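Local coordinates for GGDEF and EAL domain-containing protein (Vibrio cholerae O1 str. 2010EL-1786, PDB 6PWK) that binds the second messenger c-di-GMP through its EAL domain and probably acts as a receptor controlling large adhesins and biofilm formation, at residues A[325-338]-A[349-361]. Numbering follows the deposited sequence.
Sequences RNAGADFGVDNYGR and FRPKYVKLDYLFT. With MG (magnesium ion), chain E; C2E (9,9'-[(2R,3R,3aS,5S,7aR,9R,10R,10aS,12S,14aR)-3,5,10,12-tetrahydroxy-5,12-dioxidooctahydro-2H,7H-difuro[3,2-d:3',2'-j][1,3,7,9,2,8]tetraoxadiphosphacyclododecine-2,9-diyl]bis(2-amino-1,9-dihydro-6H-purin-6-one)), chain C.
Val333 and Val354 pair in register on adjacent parallel strands, 330-336 and 353-356, joined through helix 345-349 as a beta-alpha-beta unit of the EAL domain's barrel-like fold. Lys355 N donates to Val333 O at 2.9 Å; a beta bulge then shifts the register, and Tyr336 N bonds Lys355 O. At the bulge Asp334 leaves the backbone pointing away from strand 353-356 and brings both carboxylate oxygens, OD1 and OD2, to the magnesium ion; Glu218, Asn272 and Glu304 join it, and the metal also takes O2P of c-di-GMP at 2.1 Å. Beside this site Lys355 sends its ammonium to salt bridges with Glu304 and Glu218, two ligands of the same magnesium ion.

Tyr353 lies over Gly332, whose CA sits 3.6 Å from the ring centroid, an approach that the missing side chain permits. Val354 CB rests over one face of Tyr336, whose CG, anti to the backbone N (chi1 177°), carries the ring across the second strand. Past the strand ends, Arg338 grips Asp357 side-on with two nitrogens: NE meets OD2 at 3.0 Å and NH2 meets OD1 at 3.2 Å, both from above the carboxylate plane.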
loop_
_atom_site.group_PDB
_atom_site.type_symbol
_atom_site.label_atom_id
_atom_site.label_comp_id
_atom_site.label_asym_id
_atom_site.label_seq_id
_atom_site.Cartn_x
_atom_site.Cartn_y
_atom_site.Cartn_z
ATOM N N ARG A 325 18.168 -14.241 -9.695
ATOM C CA ARG A 325 18.697 -15.215 -10.648
ATOM C C ARG A 325 19.397 -14.561 -11.833
ATOM O O ARG A 325 20.357 -15.128 -12.364
ATOM C CB ARG A 325 17.576 -16.131 -11.138
ATOM C CG ARG A 325 17.380 -17.371 -10.278
ATOM C CD ARG A 325 16.182 -18.190 -10.722
ATOM N NE ARG A 325 16.082 -19.438 -9.969
ATOM C CZ ARG A 325 15.041 -20.261 -10.020
ATOM N NH1 ARG A 325 13.998 -19.966 -10.782
ATOM N NH2 ARG A 325 15.039 -21.373 -9.300
ATOM N N ASN A 326 18.945 -13.379 -12.264
ATOM C CA ASN A 326 19.619 -12.702 -13.371
ATOM C C ASN A 326 21.058 -12.357 -13.021
ATOM O O ASN A 326 21.902 -12.235 -13.916
ATOM C CB ASN A 326 18.866 -11.431 -13.770
ATOM C CG ASN A 326 17.605 -11.720 -14.558
ATOM O OD1 ASN A 326 17.461 -12.789 -15.153
ATOM N ND2 ASN A 326 16.686 -10.764 -14.573
ATOM N N ALA A 327 21.357 -12.195 -11.735
ATOM C CA ALA A 327 22.685 -11.813 -11.279
ATOM C C ALA A 327 23.539 -13.005 -10.864
ATOM O O ALA A 327 24.630 -12.810 -10.318
ATOM C CB ALA A 327 22.575 -10.822 -10.122
ATOM N N GLY A 328 23.073 -14.228 -11.099
ATOM C CA GLY A 328 23.859 -15.403 -10.786
ATOM C C GLY A 328 23.665 -15.974 -9.401
ATOM O O GLY A 328 24.500 -16.767 -8.952
ATOM N N ALA A 329 22.601 -15.596 -8.705
ATOM C CA ALA A 329 22.265 -16.160 -7.410
ATOM C C ALA A 329 21.037 -17.057 -7.558
ATOM O O ALA A 329 20.559 -17.312 -8.670
ATOM C CB ALA A 329 22.052 -15.042 -6.387
ATOM N N ASP A 330 20.522 -17.543 -6.431
ATOM C CA ASP A 330 19.350 -18.406 -6.444
ATOM C C ASP A 330 18.565 -18.187 -5.156
ATOM O O ASP A 330 18.960 -17.402 -4.290
ATOM C CB ASP A 330 19.751 -19.873 -6.623
ATOM C CG ASP A 330 18.718 -20.666 -7.397
ATOM O OD1 ASP A 330 17.543 -20.244 -7.423
ATOM O OD2 ASP A 330 19.082 -21.710 -7.980
ATOM N N PHE A 331 17.443 -18.897 -5.032
ATOM C CA PHE A 331 16.529 -18.678 -3.921
ATOM C C PHE A 331 15.846 -19.985 -3.540
ATOM O O PHE A 331 15.807 -20.941 -4.318
ATOM C CB PHE A 331 15.478 -17.613 -4.264
ATOM C CG PHE A 331 14.578 -17.996 -5.406
ATOM C CD1 PHE A 331 13.380 -18.657 -5.176
ATOM C CD2 PHE A 331 14.932 -17.699 -6.711
ATOM C CE1 PHE A 331 12.555 -19.013 -6.226
ATOM C CE2 PHE A 331 14.110 -18.051 -7.764
ATOM C CZ PHE A 331 12.920 -18.709 -7.521
ATOM N N GLY A 332 15.292 -20.002 -2.326
ATOM C CA GLY A 332 14.533 -21.133 -1.831
ATOM C C GLY A 332 13.356 -20.668 -0.994
ATOM O O GLY A 332 13.154 -19.470 -0.788
ATOM N N VAL A 333 12.584 -21.643 -0.516
ATOM C CA VAL A 333 11.383 -21.395 0.277
ATOM C C VAL A 333 11.664 -21.790 1.720
ATOM O O VAL A 333 12.314 -22.809 1.980
ATOM C CB VAL A 333 10.171 -22.164 -0.284
ATOM C CG1 VAL A 333 8.898 -21.762 0.451
ATOM C CG2 VAL A 333 10.036 -21.910 -1.778
ATOM N N ASP A 334 11.171 -20.983 2.661
ATOM C CA ASP A 334 11.534 -21.132 4.066
ATOM C C ASP A 334 10.478 -21.867 4.890
ATOM O O ASP A 334 10.807 -22.811 5.613
ATOM C CB ASP A 334 11.813 -19.753 4.677
ATOM C CG ASP A 334 12.733 -19.823 5.884
ATOM O OD1 ASP A 334 13.127 -20.942 6.275
ATOM O OD2 ASP A 334 13.068 -18.755 6.439
ATOM N N ASN A 335 9.218 -21.443 4.818
ATOM C CA ASN A 335 8.131 -22.085 5.555
ATOM C C ASN A 335 7.370 -23.076 4.687
ATOM O O ASN A 335 6.135 -23.114 4.707
ATOM C CB ASN A 335 7.181 -21.039 6.129
ATOM C CG ASN A 335 7.766 -20.310 7.318
ATOM O OD1 ASN A 335 8.599 -20.853 8.043
ATOM N ND2 ASN A 335 7.332 -19.073 7.530
ATOM N N TYR A 336 8.091 -23.898 3.927
ATOM C CA TYR A 336 7.462 -24.772 2.947
ATOM C C TYR A 336 6.504 -25.752 3.611
ATOM O O TYR A 336 6.867 -26.454 4.559
ATOM C CB TYR A 336 8.529 -25.533 2.165
ATOM C CG TYR A 336 7.952 -26.508 1.174
ATOM C CD1 TYR A 336 7.109 -26.069 0.166
ATOM C CD2 TYR A 336 8.245 -27.862 1.243
ATOM C CE1 TYR A 336 6.573 -26.948 -0.739
ATOM C CE2 TYR A 336 7.711 -28.755 0.331
ATOM C CZ TYR A 336 6.876 -28.287 -0.661
ATOM O OH TYR A 336 6.334 -29.157 -1.581
ATOM N N GLY A 337 5.274 -25.797 3.103
ATOM C CA GLY A 337 4.265 -26.710 3.587
ATOM C C GLY A 337 3.293 -26.123 4.588
ATOM O O GLY A 337 2.310 -26.791 4.930
ATOM N N ARG A 338 3.533 -24.901 5.068
ATOM C CA ARG A 338 2.626 -24.318 6.051
ATOM C C ARG A 338 1.297 -23.937 5.414
ATOM O O ARG A 338 0.242 -24.048 6.048
ATOM C CB ARG A 338 3.276 -23.105 6.715
ATOM C CG ARG A 338 2.491 -22.561 7.898
ATOM C CD ARG A 338 3.220 -21.414 8.575
ATOM N NE ARG A 338 4.400 -21.859 9.309
ATOM C CZ ARG A 338 5.212 -21.044 9.974
ATOM N NH1 ARG A 338 4.973 -19.739 9.995
ATOM N NH2 ARG A 338 6.266 -21.531 10.616
ATOM N N PHE A 349 7.462 -20.956 -9.965
ATOM C CA PHE A 349 8.699 -20.320 -9.530
ATOM C C PHE A 349 9.922 -21.223 -9.650
ATOM O O PHE A 349 11.023 -20.720 -9.897
ATOM C CB PHE A 349 8.562 -19.838 -8.084
ATOM C CG PHE A 349 7.735 -18.591 -7.937
ATOM C CD1 PHE A 349 6.354 -18.661 -7.865
ATOM C CD2 PHE A 349 8.342 -17.348 -7.866
ATOM C CE1 PHE A 349 5.592 -17.514 -7.729
ATOM C CE2 PHE A 349 7.587 -16.196 -7.728
ATOM C CZ PHE A 349 6.210 -16.280 -7.660
ATOM N N ARG A 350 9.758 -22.536 -9.481
ATOM C CA ARG A 350 10.860 -23.491 -9.538
ATOM C C ARG A 350 12.000 -23.092 -8.603
ATOM O O ARG A 350 13.091 -22.754 -9.062
ATOM C CB ARG A 350 11.395 -23.622 -10.965
ATOM C CG ARG A 350 10.423 -24.210 -11.975
ATOM C CD ARG A 350 10.388 -25.721 -11.893
ATOM N NE ARG A 350 9.979 -26.315 -13.162
ATOM C CZ ARG A 350 8.716 -26.456 -13.547
ATOM N NH1 ARG A 350 7.731 -26.046 -12.761
ATOM N NH2 ARG A 350 8.435 -27.010 -14.719
ATOM N N PRO A 351 11.794 -23.125 -7.287
ATOM C CA PRO A 351 12.876 -22.763 -6.365
ATOM C C PRO A 351 13.991 -23.793 -6.399
ATOM O O PRO A 351 13.796 -24.957 -6.759
ATOM C CB PRO A 351 12.187 -22.727 -5.001
ATOM C CG PRO A 351 11.038 -23.662 -5.139
ATOM C CD PRO A 351 10.570 -23.531 -6.563
ATOM N N LYS A 352 15.187 -23.341 -6.016
ATOM C CA LYS A 352 16.329 -24.249 -5.956
ATOM C C LYS A 352 16.136 -25.302 -4.872
ATOM O O LYS A 352 16.539 -26.459 -5.043
ATOM C CB LYS A 352 17.618 -23.462 -5.714
ATOM C CG LYS A 352 18.881 -24.311 -5.737
ATOM C CD LYS A 352 20.124 -23.457 -5.531
ATOM C CE LYS A 352 21.391 -24.252 -5.799
ATOM N NZ LYS A 352 22.609 -23.398 -5.730
ATOM N N TYR A 353 15.518 -24.923 -3.758
ATOM C CA TYR A 353 15.273 -25.848 -2.664
ATOM C C TYR A 353 13.982 -25.461 -1.961
ATOM O O TYR A 353 13.422 -24.386 -2.185
ATOM C CB TYR A 353 16.438 -25.868 -1.670
ATOM C CG TYR A 353 16.657 -24.554 -0.955
ATOM C CD1 TYR A 353 16.022 -24.280 0.250
ATOM C CD2 TYR A 353 17.505 -23.589 -1.481
ATOM C CE1 TYR A 353 16.220 -23.080 0.908
ATOM C CE2 TYR A 353 17.711 -22.386 -0.830
ATOM C CZ TYR A 353 17.067 -22.138 0.364
ATOM O OH TYR A 353 17.269 -20.943 1.016
ATOM N N VAL A 354 13.517 -26.358 -1.098
ATOM C CA VAL A 354 12.398 -26.091 -0.203
ATOM C C VAL A 354 12.804 -26.544 1.192
ATOM O O VAL A 354 13.160 -27.711 1.393
ATOM C CB VAL A 354 11.102 -26.787 -0.659
ATOM C CG1 VAL A 354 10.521 -26.078 -1.871
ATOM C CG2 VAL A 354 11.353 -28.254 -0.984
ATOM N N LYS A 355 12.785 -25.618 2.145
ATOM C CA LYS A 355 13.063 -25.925 3.541
ATOM C C LYS A 355 11.731 -26.124 4.252
ATOM O O LYS A 355 10.919 -25.196 4.321
ATOM C CB LYS A 355 13.881 -24.814 4.196
ATOM C CG LYS A 355 14.554 -25.223 5.496
ATOM C CD LYS A 355 15.644 -24.236 5.890
ATOM C CE LYS A 355 16.731 -24.163 4.829
ATOM N NZ LYS A 355 17.857 -23.277 5.239
ATOM N N LEU A 356 11.506 -27.333 4.760
ATOM C CA LEU A 356 10.208 -27.689 5.319
ATOM C C LEU A 356 9.846 -26.792 6.496
ATOM O O LEU A 356 10.712 -26.274 7.205
ATOM C CB LEU A 356 10.206 -29.149 5.767
ATOM C CG LEU A 356 10.185 -30.213 4.671
ATOM C CD1 LEU A 356 10.426 -31.591 5.267
ATOM C CD2 LEU A 356 8.862 -30.175 3.930
ATOM N N ASP A 357 8.543 -26.603 6.687
ATOM C CA ASP A 357 8.046 -25.949 7.888
ATOM C C ASP A 357 8.492 -26.737 9.113
ATOM O O ASP A 357 8.348 -27.962 9.164
ATOM C CB ASP A 357 6.519 -25.848 7.833
ATOM C CG ASP A 357 5.936 -25.022 8.968
ATOM O OD1 ASP A 357 6.701 -24.564 9.844
ATOM O OD2 ASP A 357 4.703 -24.825 8.980
ATOM N N TYR A 358 9.047 -26.030 10.100
ATOM C CA TYR A 358 9.567 -26.702 11.284
ATOM C C TYR A 358 8.475 -27.354 12.119
ATOM O O TYR A 358 8.796 -28.139 13.017
ATOM C CB TYR A 358 10.369 -25.721 12.142
ATOM C CG TYR A 358 9.549 -24.767 12.986
ATOM C CD1 TYR A 358 9.105 -23.556 12.471
ATOM C CD2 TYR A 358 9.245 -25.067 14.309
ATOM C CE1 TYR A 358 8.366 -22.678 13.245
ATOM C CE2 TYR A 358 8.507 -24.199 15.088
ATOM C CZ TYR A 358 8.070 -23.006 14.552
ATOM O OH TYR A 358 7.339 -22.140 15.327
ATOM N N LEU A 359 7.204 -27.053 11.850
ATOM C CA LEU A 359 6.111 -27.741 12.523
ATOM C C LEU A 359 5.984 -29.196 12.097
ATOM O O LEU A 359 5.228 -29.943 12.728
ATOM C CB LEU A 359 4.793 -27.007 12.272
ATOM C CG LEU A 359 4.672 -25.625 12.917
ATOM C CD1 LEU A 359 3.330 -24.996 12.589
ATOM C CD2 LEU A 359 4.863 -25.729 14.420
ATOM N N PHE A 360 6.695 -29.616 11.047
ATOM C CA PHE A 360 6.658 -31.017 10.639
ATOM C C PHE A 360 7.493 -31.899 11.556
ATOM O O PHE A 360 7.205 -33.093 11.691
ATOM C CB PHE A 360 7.127 -31.160 9.191
ATOM C CG PHE A 360 6.121 -30.689 8.180
ATOM C CD1 PHE A 360 4.923 -31.363 8.014
ATOM C CD2 PHE A 360 6.375 -29.580 7.391
ATOM C CE1 PHE A 360 3.993 -30.936 7.085
ATOM C CE2 PHE A 360 5.449 -29.147 6.458
ATOM C CZ PHE A 360 4.257 -29.827 6.306
ATOM N N THR A 361 8.523 -31.341 12.189
ATOM C CA THR A 361 9.265 -32.065 13.213
ATOM C C THR A 361 8.574 -32.019 14.571
ATOM O O THR A 361 9.109 -32.568 15.538
ATOM C CB THR A 361 10.683 -31.502 13.346
ATOM O OG1 THR A 361 10.632 -30.192 13.925
ATOM C CG2 THR A 361 11.355 -31.420 11.984
HETATM MG MG MG E . 14.983 -19.694 7.218
HETATM P P1 C2E C . 14.067 -19.473 10.679
HETATM O O2P C2E C . 14.217 -19.329 9.188
HETATM O O1P C2E C . 13.129 -20.633 10.864
HETATM O "O5'" C2E C . 15.463 -19.951 11.388
HETATM C "C5'" C2E C . 15.432 -21.074 12.205
HETATM C "C4'" C2E C . 15.290 -20.558 13.664
HETATM O "O4'" C2E C . 15.145 -21.554 14.486
HETATM C "C3'" C2E C . 16.589 -19.880 14.137
HETATM O "O3'" C2E C . 16.285 -19.202 15.258
HETATM C "C2'" C2E C . 17.421 -21.110 14.531
HETATM O "O2'" C2E C . 18.556 -20.702 15.407
HETATM C "C1'" C2E C . 16.544 -21.727 15.271
HETATM N N9 C2E C . 16.640 -23.144 15.513
HETATM C C8 C2E C . 17.535 -23.471 14.549
HETATM N N7 C2E C . 17.731 -24.812 14.638
HETATM C C5 C2E C . 16.972 -25.291 15.617
HETATM C C6 C2E C . 16.736 -26.694 16.203
HETATM O O6 C2E C . 17.299 -27.648 15.784
HETATM N N1 C2E C . 15.818 -26.865 17.289
HETATM C C2 C2E C . 15.099 -25.749 17.848
HETATM N N2 C2E C . 14.151 -25.866 18.953
HETATM N N3 C2E C . 15.343 -24.439 17.268
HETATM C C4 C2E C . 16.296 -24.249 16.145
HETATM P P11 C2E C . 16.790 -17.623 15.211
HETATM O O21 C2E C . 18.272 -17.355 15.215
HETATM O O11 C2E C . 16.266 -16.977 16.468
HETATM O O5A C2E C . 15.939 -17.045 13.919
HETATM C C5A C2E C . 14.579 -16.877 14.209
HETATM C C4A C2E C . 13.893 -16.258 13.058
HETATM O O4A C2E C . 14.308 -15.027 12.914
HETATM C C3A C2E C . 14.271 -17.076 11.636
HETATM O O3A C2E C . 13.299 -18.200 11.409
HETATM C C2A C2E C . 14.177 -16.247 10.740
HETATM O O2A C2E C . 12.769 -16.216 10.205
HETATM C C1A C2E C . 14.567 -14.832 11.437
HETATM N N91 C2E C . 15.824 -14.534 11.203
HETATM C C81 C2E C . 16.936 -14.976 11.809
HETATM N N71 C2E C . 17.968 -14.365 11.196
HETATM C C51 C2E C . 17.488 -13.574 10.241
HETATM C C61 C2E C . 18.168 -12.651 9.237
HETATM O O61 C2E C . 19.344 -12.574 9.250
HETATM N N11 C2E C . 17.400 -11.895 8.296
HETATM C C21 C2E C . 15.968 -11.998 8.291
HETATM N N21 C2E C . 15.190 -11.226 7.333
HETATM N N31 C2E C . 15.325 -12.889 9.259
HETATM C C41 C2E C . 16.135 -13.674 10.238
#